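Local structure of ribonuclease J (Methanolobus psychrophilus R15, 5HAB) at residues Pro425-Pro430 against Leu465-Asp470. The protein is an archaeal exoribonuclease of the metallo-beta-lactamase, beta-CASP family that probably degrades RNA by metal-dependent hydrolysis. The protein carries 1 engineered substitution. Sequence-based numbering, arbitrary orientation.
Sequences PEHVIP and LYIEED
The imidazole of His427 carries on one face the end of Ile467. The methyl CD1 of Ile467 sits 4.1 Å from the centroid of the His427 ring, 26° off the ring normal. This is a CH-pi contact. Its closest atoms are Ile467 CD1 and His427 CD2, at 3.8 Å. Ile467 CG1 stands beside its own backbone N, and the chain then runs on extended. This carries CD1 over the ring. The ring is held from outside the two segments by a hydrogen bond between His427 ND1 and His457 NE2, which probably limits its rotation. Two residues along each strand, Ile429 CD1 meets Leu465 CD2 at 4.0 Å. These two aliphatic chains approach at a slant. Leu459 also touches Ile429, and Ile28 touches Leu465. The apolar pairs around the buried Ile467 and Ile429 form the close-packed part of the contact.

Strands 427-431 and 464-469 lie at the edges of two different mixed sheets. The sheets face each other as the beta sandwich of the metallo-beta-lactamase fold. The short segments run nearly antiparallel, at 164°, with axes 10.8 Å apart. At this spacing side chains make the contact, and no hydrogen bond crosses it. The C-terminal strand thus packs against the sheet that ends in 427-431.

Glu426 lies at the more open margin, although its partner Glu469 is buried. Two carboxylates come together there from opposite directions, their planes 79° apart. Glu426 OE1 lies 2.8 Å from Glu469 OE2. The Glu426 chain is fully extended, while Glu469 bends beyond CG and brings its carboxylate toward Glu426. So close a pair of acceptors would repel if both were charged, so a shared proton is possible. Glu469 OE2 also lies near the plane of the His427 ring at its edge, 4.4 Å from His427 NE2, too far for a bond.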
# COMPACT_ATOMS: atom_id res chain seq x y z
N PRO B 425 -3.77 -12.75 33.47
CA PRO B 425 -2.87 -11.88 34.24
C PRO B 425 -3.58 -10.67 34.84
O PRO B 425 -4.56 -10.17 34.29
CB PRO B 425 -1.84 -11.45 33.19
CG PRO B 425 -2.60 -11.47 31.92
CD PRO B 425 -3.52 -12.65 32.02
N GLU B 426 -3.07 -10.22 35.97
CA GLU B 426 -3.61 -9.05 36.65
C GLU B 426 -3.21 -7.78 35.91
O GLU B 426 -3.97 -6.81 35.87
CB GLU B 426 -3.11 -9.02 38.10
CG GLU B 426 -3.65 -7.90 38.95
CD GLU B 426 -3.18 -8.01 40.39
OE1 GLU B 426 -2.52 -9.02 40.72
OE2 GLU B 426 -3.48 -7.09 41.19
N HIS B 427 -2.02 -7.80 35.33
CA HIS B 427 -1.50 -6.68 34.56
C HIS B 427 -0.88 -7.20 33.27
O HIS B 427 -0.25 -8.26 33.27
CB HIS B 427 -0.45 -5.89 35.35
CG HIS B 427 -0.98 -5.26 36.61
ND1 HIS B 427 -1.52 -4.00 36.64
CD2 HIS B 427 -1.02 -5.72 37.88
CE1 HIS B 427 -1.89 -3.71 37.87
NE2 HIS B 427 -1.60 -4.74 38.65
N VAL B 428 -1.04 -6.46 32.18
CA VAL B 428 -0.44 -6.86 30.91
C VAL B 428 0.43 -5.74 30.37
O VAL B 428 0.07 -4.57 30.43
CB VAL B 428 -1.50 -7.24 29.87
CG1 VAL B 428 -0.85 -8.03 28.73
CG2 VAL B 428 -2.61 -8.04 30.50
N ILE B 429 1.60 -6.12 29.85
CA ILE B 429 2.53 -5.16 29.28
C ILE B 429 2.97 -5.66 27.91
O ILE B 429 3.62 -6.71 27.82
CB ILE B 429 3.75 -4.93 30.20
CG1 ILE B 429 3.31 -4.44 31.58
CG2 ILE B 429 4.76 -3.97 29.54
CD1 ILE B 429 3.06 -5.55 32.58
N PRO B 430 2.63 -4.93 26.85
CA PRO B 430 3.13 -5.35 25.53
C PRO B 430 4.59 -4.98 25.32
O PRO B 430 5.04 -3.94 25.79
CB PRO B 430 2.21 -4.60 24.56
CG PRO B 430 1.75 -3.40 25.31
CD PRO B 430 1.63 -3.85 26.75
N LEU B 465 7.52 0.21 35.46
CA LEU B 465 6.19 0.07 36.04
C LEU B 465 6.37 -0.51 37.43
O LEU B 465 6.98 -1.57 37.60
CB LEU B 465 5.32 -0.84 35.18
CG LEU B 465 3.96 -1.21 35.76
CD1 LEU B 465 3.00 -0.03 35.71
CD2 LEU B 465 3.38 -2.42 35.03
N TYR B 466 5.85 0.18 38.44
CA TYR B 466 5.93 -0.32 39.81
C TYR B 466 4.60 -0.96 40.17
O TYR B 466 3.56 -0.34 40.02
CB TYR B 466 6.25 0.81 40.79
CG TYR B 466 7.57 1.51 40.56
CD1 TYR B 466 7.71 2.43 39.53
CD2 TYR B 466 8.66 1.28 41.39
CE1 TYR B 466 8.90 3.09 39.31
CE2 TYR B 466 9.87 1.94 41.18
CZ TYR B 466 9.98 2.85 40.14
OH TYR B 466 11.16 3.52 39.90
N ILE B 467 4.63 -2.20 40.65
CA ILE B 467 3.44 -2.88 41.12
C ILE B 467 3.61 -3.31 42.57
O ILE B 467 4.54 -4.04 42.89
CB ILE B 467 3.11 -4.10 40.25
CG1 ILE B 467 2.92 -3.69 38.79
CG2 ILE B 467 1.87 -4.81 40.78
CD1 ILE B 467 2.72 -4.86 37.87
N GLU B 468 2.72 -2.87 43.46
CA GLU B 468 2.77 -3.32 44.84
C GLU B 468 1.72 -4.40 45.05
O GLU B 468 0.54 -4.10 45.14
CB GLU B 468 2.51 -2.17 45.81
CG GLU B 468 2.46 -0.78 45.19
CD GLU B 468 3.82 -0.12 45.13
OE1 GLU B 468 4.70 -0.53 45.92
OE2 GLU B 468 4.00 0.83 44.35
N GLU B 469 2.14 -5.67 45.12
CA GLU B 469 1.16 -6.73 45.38
C GLU B 469 0.95 -7.03 46.85
O GLU B 469 1.91 -7.25 47.61
CB GLU B 469 1.59 -8.01 44.66
CG GLU B 469 1.33 -8.00 43.17
CD GLU B 469 -0.13 -8.22 42.82
OE1 GLU B 469 -0.70 -9.25 43.23
OE2 GLU B 469 -0.70 -7.35 42.14
N ASP B 470 -0.32 -7.04 47.25
CA ASP B 470 -0.75 -7.42 48.59
C ASP B 470 -1.02 -8.92 48.67
O ASP B 470 -1.74 -9.46 47.82
CB ASP B 470 -2.00 -6.64 49.01
CG ASP B 470 -1.66 -5.29 49.59
OD1 ASP B 470 -0.49 -5.09 49.97
OD2 ASP B 470 -2.56 -4.42 49.66
OXT ASP B 470 -0.56 -9.63 49.57